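Local coordinates for protein membrane-bound protease PH1510 (Pyrococcus horikoshii, PDB 6M4B) that cleaves proteins, including the stomatin homolog PH1511, preferentially near hydrophobic or aromatic residues, this chain being its N-terminal serine-protease domain in an inactivated form, at residues T32-Q36 with D37-A41; E120-P123 with K124-N127; R173-N176 with E177-K181; I189-G193 with R194-L198. The protein carries 1 engineered substitution. One frame throughout, in Å; residues are numbered along the deposited sequence.

All four contacts are local, each lying within one continuous stretch at a helix end or a turn, and they follow one another along the chain without nesting or crossing. Contact 1 ends helix 21-36 and turns the chain into strand 41-47 of the parallel sheet. Contact 2 starts helix 123-139 on the far side of the chain's centre, about 38 Å from contact 1 between centres, and holds K124 of the active site. Contact 3 starts helix 175-182, which packs on the parallel sheet. Contact 4 is a tight turn in the loop leading to strand 204-207; its T197 and L198 touch E40 of contact 1. Contacts 2 and 4 both meet the second subunit of the dimer.

Contact 1 of 4, residues T32-Q36 with D37-A41; sequences TIAEQ and DNAEA
N38, with phi +50°, is the left-handed C-prime residue of the Schellman motif that ends helix 21-36. Two backbone bonds define it: A39 N gives its hydrogen to A34 O at 3.0 Å, close to the C=O axis, while N38 N reaches E35 O at 2.9 Å from above the carbonyl plane, 63° out of it. Just before them, D37 N still makes a helical bond to I33 O (3.0 Å). Asparagine suits the C-prime position because it adopts positive phi more readily than most residues with a side chain. The reversal brings A39 back over the last turn, where its CB lies 4.1 Å from CB of A34; both methyls also rest on Y11 of strand 9-16, and a small residue fits each of these buried places. On another side of the helix end, I33 and D37 lie side by side and point the same way. CG2 of I33, set anti to the backbone N, stands 4.0 Å from OD2 of D37, an oxygen that also makes a weak hydrogen bond to Y11 OH. E35 points elsewhere, its carboxylate taken by R62 and by the backbone N of K67. Chemically, the reversal gives amide partners to the carbonyls of A34 and E35, which a helix simply stopping here would probably leave without one, as the chain departs for strand 41-47.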
loop_
_atom_site.group_PDB
_atom_site.type_symbol
_atom_site.label_atom_id
_atom_site.label_comp_id
_atom_site.label_asym_id
_atom_site.label_seq_id
_atom_site.Cartn_x
_atom_site.Cartn_y
_atom_site.Cartn_z
ATOM N N THR A 32 -11.029 -9.395 11.818
ATOM C CA THR A 32 -12.481 -9.155 11.626
ATOM C C THR A 32 -13.240 -9.424 12.929
ATOM O O THR A 32 -14.057 -8.599 13.385
ATOM C CB THR A 32 -13.092 -9.998 10.472
ATOM O OG1 THR A 32 -12.350 -9.761 9.271
ATOM C CG2 THR A 32 -14.527 -9.578 10.229
ATOM N N ILE A 33 -12.911 -10.534 13.560
ATOM C CA ILE A 33 -13.512 -10.869 14.851
ATOM C C ILE A 33 -13.328 -9.730 15.854
ATOM O O ILE A 33 -14.289 -9.215 16.406
ATOM C CB ILE A 33 -12.942 -12.189 15.415
ATOM C CG1 ILE A 33 -13.446 -13.364 14.579
ATOM C CG2 ILE A 33 -13.381 -12.376 16.867
ATOM C CD1 ILE A 33 -12.721 -14.678 14.829
ATOM N N ALA A 34 -12.080 -9.311 16.049
ATOM C CA ALA A 34 -11.778 -8.258 16.996
ATOM C C ALA A 34 -12.481 -6.944 16.662
ATOM O O ALA A 34 -12.890 -6.226 17.572
ATOM C CB ALA A 34 -10.270 -8.045 17.057
ATOM N N GLU A 35 -12.587 -6.593 15.375
ATOM C CA GLU A 35 -13.335 -5.371 14.936
ATOM C C GLU A 35 -14.849 -5.522 15.235
ATOM O O GLU A 35 -15.474 -4.627 15.781
ATOM C CB GLU A 35 -13.212 -5.145 13.407
ATOM C CG GLU A 35 -11.869 -4.683 12.860
ATOM C CD GLU A 35 -11.811 -4.675 11.327
ATOM O OE1 GLU A 35 -12.368 -5.585 10.663
ATOM O OE2 GLU A 35 -11.158 -3.774 10.768
ATOM N N GLN A 36 -15.417 -6.672 14.883
ATOM C CA GLN A 36 -16.843 -6.935 15.169
ATOM C C GLN A 36 -17.178 -6.829 16.642
ATOM O O GLN A 36 -18.246 -6.328 16.955
ATOM C CB GLN A 36 -17.281 -8.296 14.657
ATOM C CG GLN A 36 -17.655 -8.255 13.181
ATOM C CD GLN A 36 -17.642 -9.637 12.542
ATOM O OE1 GLN A 36 -17.476 -10.658 13.230
ATOM N NE2 GLN A 36 -17.854 -9.682 11.229
ATOM N N ASP A 37 -16.261 -7.243 17.535
ATOM C CA ASP A 37 -16.466 -7.085 18.997
ATOM C C ASP A 37 -16.027 -5.724 19.563
ATOM O O ASP A 37 -16.049 -5.543 20.768
ATOM C CB ASP A 37 -15.827 -8.237 19.790
ATOM C CG ASP A 37 -16.257 -9.642 19.278
ATOM O OD1 ASP A 37 -17.215 -9.742 18.471
ATOM O OD2 ASP A 37 -15.646 -10.656 19.691
ATOM N N ASN A 38 -15.716 -4.742 18.716
ATOM C CA ASN A 38 -15.215 -3.416 19.173
ATOM C C ASN A 38 -14.062 -3.519 20.173
ATOM O O ASN A 38 -13.998 -2.738 21.157
ATOM C CB ASN A 38 -16.325 -2.541 19.803
ATOM C CG ASN A 38 -17.474 -2.287 18.862
ATOM O OD1 ASN A 38 -18.596 -2.746 19.088
ATOM N ND2 ASN A 38 -17.198 -1.582 17.775
ATOM N N ALA A 39 -13.145 -4.438 19.910
ATOM C CA ALA A 39 -11.957 -4.553 20.757
ATOM C C ALA A 39 -11.148 -3.254 20.780
ATOM O O ALA A 39 -11.151 -2.473 19.815
ATOM C CB ALA A 39 -11.086 -5.702 20.311
ATOM N N GLU A 40 -10.461 -3.053 21.895
ATOM C CA GLU A 40 -9.526 -1.969 22.085
ATOM C C GLU A 40 -8.299 -2.128 21.169
ATOM O O GLU A 40 -7.681 -1.151 20.804
ATOM C CB GLU A 40 -9.098 -1.952 23.560
ATOM C CG GLU A 40 -8.013 -0.955 23.958
ATOM C CD GLU A 40 -8.422 0.468 23.768
ATOM O OE1 GLU A 40 -7.541 1.354 23.749
ATOM O OE2 GLU A 40 -9.631 0.709 23.593
ATOM N N ALA A 41 -7.926 -3.372 20.895
ATOM C CA ALA A 41 -6.724 -3.727 20.108
ATOM C C ALA A 41 -6.703 -5.226 19.907
ATOM O O ALA A 41 -7.292 -5.969 20.712
ATOM C CB ALA A 41 -5.421 -3.285 20.794
#

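Contact 2 of 4, residues E120-P123 with K124-N127; sequences EAPP and KITN
The carbonyl oxygen of P122, at the N-cap position of helix 123-139, takes two hydrogen bonds from T126. The backbone N of T126 approaches in the carbonyl plane at 3.1 Å, and its OG1 comes from above that plane at 3.2 Å. With chi1 -60° the hydroxyl stands beside its own backbone N, which lets both donors grip one acceptor. Next, N127 N bonds to P123 O at 2.9 Å. Proline suits position 123 because the first turn of a helix asks no hydrogen from its nitrogen, and the ring already holds phi near the helical value. A valine in place of T126 would probably leave P122 O with the amide alone and the start of the helix less firmly fixed.

Among apolar contacts, CB of A121 meets CG2 of I125 at 4.2 Å, and CD of P122 approaches CB of I125. T126 and A121 also touch P108 of the substrate-binding segment, while I125 packs on P190 of the second subunit. K124, the catalytic proton donor/acceptor, makes a cation-pi contact with Y195 of that subunit. The arrangement is a proline-led helix N-terminus carrying the lysine of a Ser-Lys protease site, whose nucleophile is here replaced by engineered A83.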
loop_
_atom_site.group_PDB
_atom_site.type_symbol
_atom_site.label_atom_id
_atom_site.label_comp_id
_atom_site.label_asym_id
_atom_site.label_seq_id
_atom_site.Cartn_x
_atom_site.Cartn_y
_atom_site.Cartn_z
ATOM N N GLU A 120 19.784 -13.355 -6.384
ATOM C CA GLU A 120 19.284 -12.021 -5.981
ATOM C C GLU A 120 18.179 -11.536 -6.924
ATOM O O GLU A 120 18.241 -11.751 -8.111
ATOM C CB GLU A 120 20.416 -10.989 -5.908
ATOM C CG GLU A 120 21.420 -11.434 -4.851
ATOM C CD GLU A 120 22.354 -10.342 -4.408
ATOM O OE1 GLU A 120 21.911 -9.561 -3.547
ATOM O OE2 GLU A 120 23.516 -10.266 -4.888
ATOM N N ALA A 121 17.146 -10.924 -6.373
ATOM C CA ALA A 121 16.208 -10.140 -7.163
ATOM C C ALA A 121 16.943 -9.111 -8.053
ATOM O O ALA A 121 17.950 -8.500 -7.646
ATOM C CB ALA A 121 15.217 -9.426 -6.250
ATOM N N PRO A 122 16.449 -8.925 -9.282
ATOM C CA PRO A 122 17.048 -7.858 -10.107
ATOM C C PRO A 122 16.890 -6.459 -9.421
ATOM O O PRO A 122 15.968 -6.276 -8.608
ATOM C CB PRO A 122 16.241 -7.906 -11.412
ATOM C CG PRO A 122 15.090 -8.879 -11.219
ATOM C CD PRO A 122 15.247 -9.558 -9.881
ATOM N N PRO A 123 17.777 -5.505 -9.739
ATOM C CA PRO A 123 17.857 -4.191 -9.075
ATOM C C PRO A 123 16.560 -3.414 -9.046
ATOM O O PRO A 123 16.284 -2.760 -8.050
ATOM C CB PRO A 123 18.905 -3.411 -9.890
ATOM C CG PRO A 123 19.595 -4.407 -10.784
ATOM C CD PRO A 123 18.843 -5.708 -10.748
ATOM N N LYS A 124 15.761 -3.484 -10.103
ATOM C CA LYS A 124 14.521 -2.723 -10.114
ATOM C C LYS A 124 13.503 -3.240 -9.110
ATOM O O LYS A 124 12.818 -2.470 -8.452
ATOM C CB LYS A 124 13.882 -2.700 -11.500
ATOM C CG LYS A 124 14.578 -1.658 -12.358
ATOM C CD LYS A 124 14.019 -1.273 -13.714
ATOM C CE LYS A 124 12.579 -1.614 -13.892
ATOM N NZ LYS A 124 12.157 -1.173 -15.223
ATOM N N ILE A 125 13.364 -4.551 -9.068
ATOM C CA ILE A 125 12.496 -5.169 -8.093
ATOM C C ILE A 125 13.009 -4.857 -6.667
ATOM O O ILE A 125 12.229 -4.581 -5.795
ATOM C CB ILE A 125 12.318 -6.685 -8.375
ATOM C CG1 ILE A 125 11.463 -6.849 -9.609
ATOM C CG2 ILE A 125 11.634 -7.400 -7.217
ATOM C CD1 ILE A 125 9.998 -6.450 -9.414
ATOM N N THR A 126 14.312 -4.832 -6.488
ATOM C CA THR A 126 14.894 -4.554 -5.211
ATOM C C THR A 126 14.510 -3.125 -4.834
ATOM O O THR A 126 14.108 -2.879 -3.711
ATOM C CB THR A 126 16.416 -4.775 -5.209
ATOM O OG1 THR A 126 16.695 -6.135 -5.543
ATOM C CG2 THR A 126 17.058 -4.432 -3.839
ATOM N N ASN A 127 14.659 -2.198 -5.762
ATOM C CA ASN A 127 14.366 -0.799 -5.472
ATOM C C ASN A 127 12.903 -0.590 -5.165
ATOM O O ASN A 127 12.578 0.269 -4.387
ATOM C CB ASN A 127 14.814 0.154 -6.574
ATOM C CG ASN A 127 16.338 0.271 -6.671
ATOM O OD1 ASN A 127 17.076 0.092 -5.715
ATOM N ND2 ASN A 127 16.802 0.538 -7.870
#

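Contact 3 of 4, residues R173-N176 with E177-K181; sequences RDIN and ELLKK
E177 is held by R173 and D174, which precede helix 175-182. Its backbone N donates to OD1 of D174 at 2.8 Å, the N-cap bond; a chi1 of 52° carries the aspartate carboxylate back over the first turn, and a short acidic side chain suits this place because it accepts from an amide the helix leaves without a carbonyl. The glutamate carboxylate reaches R173. OE1 takes the backbone N of R173 at 3.1 Å through its anti lone pair, nearly straight at 169°, and OE2 makes a salt bridge to NH2 of R173 at 2.9 Å. The two side chains cross at about a right angle, the guanidinium and carboxylate planes lie 54° apart, and CD of E177 stands over one face of the guanidinium. An alanine here would remove the acceptor of R173 N and the carboxylate facing its guanidinium, and the arginine head would probably be set free to turn. Next, L178 N bonds to D174 O (2.9 Å). L179 N meets I175 O almost straight, and its CD1 lies 4.0 Å from CG2 of I175, both branched apolar residues suited to a buried face. K180 N then bonds to N176 O, its long polar chain on the exposed side. K181 adds a long 4.0 Å salt bridge from NZ to OE2 of E177 and a hydrogen bond to V171 O. Inward, I175 and L178 pack on I43 of strand 41-47 and Y73 of strand 70-74, while I175 and L179 reach Y207 and V205 of strand 204-207, laying the helix against the parallel sheet.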
loop_
_atom_site.group_PDB
_atom_site.type_symbol
_atom_site.label_atom_id
_atom_site.label_comp_id
_atom_site.label_asym_id
_atom_site.label_seq_id
_atom_site.Cartn_x
_atom_site.Cartn_y
_atom_site.Cartn_z
ATOM N N ARG A 173 8.446 -9.019 27.831
ATOM C CA ARG A 173 8.620 -10.432 28.178
ATOM C C ARG A 173 7.351 -11.229 28.016
ATOM O O ARG A 173 7.429 -12.398 27.751
ATOM C CB ARG A 173 8.999 -10.564 29.645
ATOM C CG ARG A 173 10.254 -9.817 30.084
ATOM C CD ARG A 173 10.558 -10.057 31.562
ATOM N NE ARG A 173 9.387 -10.085 32.459
ATOM C CZ ARG A 173 8.995 -9.086 33.245
ATOM N NH1 ARG A 173 7.901 -9.252 34.014
ATOM N NH2 ARG A 173 9.658 -7.915 33.251
ATOM N N ASP A 174 6.190 -10.589 28.204
ATOM C CA ASP A 174 4.903 -11.263 28.050
ATOM C C ASP A 174 3.784 -10.277 27.792
ATOM O O ASP A 174 4.023 -9.072 27.721
ATOM C CB ASP A 174 4.554 -12.116 29.306
ATOM C CG ASP A 174 4.643 -11.315 30.613
ATOM O OD1 ASP A 174 4.358 -10.093 30.624
ATOM O OD2 ASP A 174 5.019 -11.920 31.637
ATOM N N ILE A 175 2.598 -10.830 27.560
ATOM C CA ILE A 175 1.443 -10.056 27.258
ATOM C C ILE A 175 1.218 -8.973 28.305
ATOM O O ILE A 175 0.968 -7.829 27.978
ATOM C CB ILE A 175 0.200 -10.938 27.051
ATOM C CG1 ILE A 175 0.281 -11.761 25.739
ATOM C CG2 ILE A 175 -1.042 -10.068 26.974
ATOM C CD1 ILE A 175 0.368 -10.935 24.451
ATOM N N ASN A 176 1.327 -9.326 29.559
ATOM C CA ASN A 176 1.088 -8.368 30.637
ATOM C C ASN A 176 2.100 -7.178 30.633
ATOM O O ASN A 176 1.702 -6.014 30.790
ATOM C CB ASN A 176 1.130 -9.138 31.960
ATOM C CG ASN A 176 0.444 -8.407 33.110
ATOM O OD1 ASN A 176 -0.764 -8.631 33.435
ATOM N ND2 ASN A 176 1.214 -7.533 33.754
ATOM N N GLU A 177 3.394 -7.464 30.430
ATOM C CA GLU A 177 4.380 -6.380 30.306
ATOM C C GLU A 177 4.100 -5.558 29.008
ATOM O O GLU A 177 4.243 -4.349 29.013
ATOM C CB GLU A 177 5.837 -6.886 30.401
ATOM C CG GLU A 177 6.794 -5.741 30.721
ATOM C CD GLU A 177 8.306 -6.104 30.836
ATOM O OE1 GLU A 177 8.892 -6.875 30.038
ATOM O OE2 GLU A 177 8.954 -5.515 31.725
ATOM N N LEU A 178 3.658 -6.207 27.928
ATOM C CA LEU A 178 3.329 -5.492 26.668
ATOM C C LEU A 178 2.197 -4.459 26.895
ATOM O O LEU A 178 2.376 -3.240 26.632
ATOM C CB LEU A 178 2.989 -6.477 25.532
ATOM C CG LEU A 178 2.648 -5.933 24.122
ATOM C CD1 LEU A 178 2.737 -7.029 23.093
ATOM C CD2 LEU A 178 1.231 -5.379 24.056
ATOM N N LEU A 179 1.127 -4.935 27.518
ATOM C CA LEU A 179 0.002 -4.083 27.953
ATOM C C LEU A 179 0.434 -2.950 28.829
ATOM O O LEU A 179 0.100 -1.801 28.555
ATOM C CB LEU A 179 -1.079 -4.897 28.657
ATOM C CG LEU A 179 -1.777 -5.925 27.735
ATOM C CD1 LEU A 179 -2.682 -6.839 28.586
ATOM C CD2 LEU A 179 -2.568 -5.295 26.600
ATOM N N LYS A 180 1.269 -3.234 29.811
ATOM C CA LYS A 180 1.733 -2.193 30.727
ATOM C C LYS A 180 2.541 -1.100 30.034
ATOM O O LYS A 180 2.296 0.084 30.225
ATOM C CB LYS A 180 2.527 -2.866 31.842
ATOM C CG LYS A 180 3.007 -2.010 33.001
ATOM C CD LYS A 180 3.818 -2.902 33.969
ATOM C CE LYS A 180 5.095 -2.249 34.512
ATOM N NZ LYS A 180 4.857 -1.453 35.746
ATOM N N LYS A 181 3.543 -1.471 29.250
ATOM C CA LYS A 181 4.400 -0.448 28.569
ATOM C C LYS A 181 3.720 0.225 27.376
ATOM O O LYS A 181 4.122 1.334 26.979
ATOM C CB LYS A 181 5.690 -1.093 28.080
ATOM C CG LYS A 181 6.610 -1.548 29.208
ATOM C CD LYS A 181 7.683 -2.497 28.697
ATOM C CE LYS A 181 8.927 -2.480 29.567
ATOM N NZ LYS A 181 10.097 -3.012 28.827
#

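Contact 4 of 4, residues I189-G193 with R194-L198; sequences IPVNG and RYVTL
P190 and Y195 lie side by side and point the same way, with the proline ring beneath one face of the phenol. CG of P190 sits 4.3 Å from the ring centroid and 28° off its normal, a CH-pi contact, and its nearest ring atom is CZ at 3.8 Å. The tyrosine chi1 of -62° swings the ring beside its own backbone N and back over the proline. A rigid proline ring suits a flat aromatic face, since little has to be ordered when they pack. V196 points toward the other arm of the turn, where its CG2 meets CB of V191 at 4.0 Å.

Both pairs are set by a type I' turn from V191 to R194. V191 N donates to R194 O at 2.8 Å, and R194 N returns a bond to V191 O at 3.0 Å, from above the carbonyl plane, making a single antiparallel hydrogen-bonded pair. N192 and G193 take the positive phi values this turn needs, which asparagine and glycine accept with least strain. Y195 also meets I125 of the second subunit. Chemically, the electron-rich face of Y195 receives C-H groups of P190, while the turn gives the amides of V191 and R194 an acceptor each.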
loop_
_atom_site.group_PDB
_atom_site.type_symbol
_atom_site.label_atom_id
_atom_site.label_comp_id
_atom_site.label_asym_id
_atom_site.label_seq_id
_atom_site.Cartn_x
_atom_site.Cartn_y
_atom_site.Cartn_z
ATOM N N ILE A 189 0.452 4.548 13.225
ATOM C CA ILE A 189 -0.253 4.853 11.989
ATOM C C ILE A 189 -1.717 5.132 12.398
ATOM O O ILE A 189 -2.155 4.740 13.474
ATOM C CB ILE A 189 -0.183 3.709 10.939
ATOM C CG1 ILE A 189 -0.735 2.393 11.484
ATOM C CG2 ILE A 189 1.232 3.493 10.472
ATOM C CD1 ILE A 189 -0.871 1.282 10.441
ATOM N N PRO A 190 -2.462 5.849 11.570
ATOM C CA PRO A 190 -3.854 6.144 11.921
ATOM C C PRO A 190 -4.766 4.905 11.974
ATOM O O PRO A 190 -4.477 3.871 11.372
ATOM C CB PRO A 190 -4.319 7.105 10.788
ATOM C CG PRO A 190 -3.091 7.498 10.056
ATOM C CD PRO A 190 -2.092 6.392 10.252
ATOM N N VAL A 191 -5.821 5.021 12.739
ATOM C CA VAL A 191 -6.951 4.067 12.740
ATOM C C VAL A 191 -8.079 4.946 12.240
ATOM O O VAL A 191 -8.384 5.947 12.923
ATOM C CB VAL A 191 -7.254 3.529 14.157
ATOM C CG1 VAL A 191 -8.450 2.572 14.160
ATOM C CG2 VAL A 191 -6.043 2.818 14.704
ATOM N N ASN A 192 -8.603 4.652 11.028
ATOM C CA ASN A 192 -9.562 5.543 10.267
ATOM C C ASN A 192 -9.317 7.031 10.496
ATOM O O ASN A 192 -10.172 7.738 11.047
ATOM C CB ASN A 192 -11.035 5.222 10.599
ATOM C CG ASN A 192 -11.439 3.804 10.204
ATOM O OD1 ASN A 192 -11.289 3.335 9.043
ATOM N ND2 ASN A 192 -12.004 3.109 11.181
ATOM N N GLY A 193 -8.105 7.468 10.161
ATOM C CA GLY A 193 -7.724 8.882 10.162
ATOM C C GLY A 193 -7.306 9.509 11.478
ATOM O O GLY A 193 -6.924 10.688 11.483
ATOM N N ARG A 194 -7.334 8.750 12.588
ATOM C CA ARG A 194 -6.928 9.282 13.895
ATOM C C ARG A 194 -5.806 8.441 14.524
ATOM O O ARG A 194 -5.843 7.199 14.513
ATOM C CB ARG A 194 -8.092 9.266 14.909
ATOM C CG ARG A 194 -9.387 9.990 14.558
ATOM C CD ARG A 194 -9.974 10.677 15.789
ATOM N NE ARG A 194 -9.053 11.714 16.308
ATOM C CZ ARG A 194 -8.920 12.091 17.591
ATOM N NH1 ARG A 194 -9.642 11.530 18.562
ATOM N NH2 ARG A 194 -8.040 13.042 17.914
ATOM N N TYR A 195 -4.873 9.103 15.175
ATOM C CA TYR A 195 -3.898 8.420 15.967
ATOM C C TYR A 195 -4.460 8.179 17.379
ATOM O O TYR A 195 -4.306 9.012 18.268
ATOM C CB TYR A 195 -2.603 9.208 15.983
ATOM C CG TYR A 195 -1.978 9.378 14.623
ATOM C CD1 TYR A 195 -1.035 8.452 14.141
ATOM C CD2 TYR A 195 -2.290 10.474 13.826
ATOM C CE1 TYR A 195 -0.432 8.597 12.898
ATOM C CE2 TYR A 195 -1.664 10.653 12.597
ATOM C CZ TYR A 195 -0.751 9.684 12.135
ATOM O OH TYR A 195 -0.184 9.822 10.935
ATOM N N VAL A 196 -5.007 6.984 17.577
ATOM C CA VAL A 196 -5.653 6.550 18.814
ATOM C C VAL A 196 -4.663 6.329 19.947
ATOM O O VAL A 196 -3.624 5.742 19.743
ATOM C CB VAL A 196 -6.448 5.222 18.531
ATOM C CG1 VAL A 196 -6.989 4.622 19.805
ATOM C CG2 VAL A 196 -7.619 5.497 17.608
ATOM N N THR A 197 -4.997 6.767 21.159
ATOM C CA THR A 197 -4.205 6.466 22.366
ATOM C C THR A 197 -4.656 5.122 22.939
ATOM O O THR A 197 -5.817 4.937 23.163
ATOM C CB THR A 197 -4.301 7.605 23.405
ATOM O OG1 THR A 197 -3.758 8.798 22.841
ATOM C CG2 THR A 197 -3.482 7.280 24.697
ATOM N N LEU A 198 -3.736 4.184 23.140
ATOM C CA LEU A 198 -4.100 2.863 23.599
ATOM C C LEU A 198 -4.422 2.918 25.098
ATOM O O LEU A 198 -3.690 3.540 25.892
ATOM C CB LEU A 198 -2.976 1.867 23.363
ATOM C CG LEU A 198 -2.604 1.625 21.892
ATOM C CD1 LEU A 198 -1.297 0.870 21.801
ATOM C CD2 LEU A 198 -3.709 0.878 21.181
#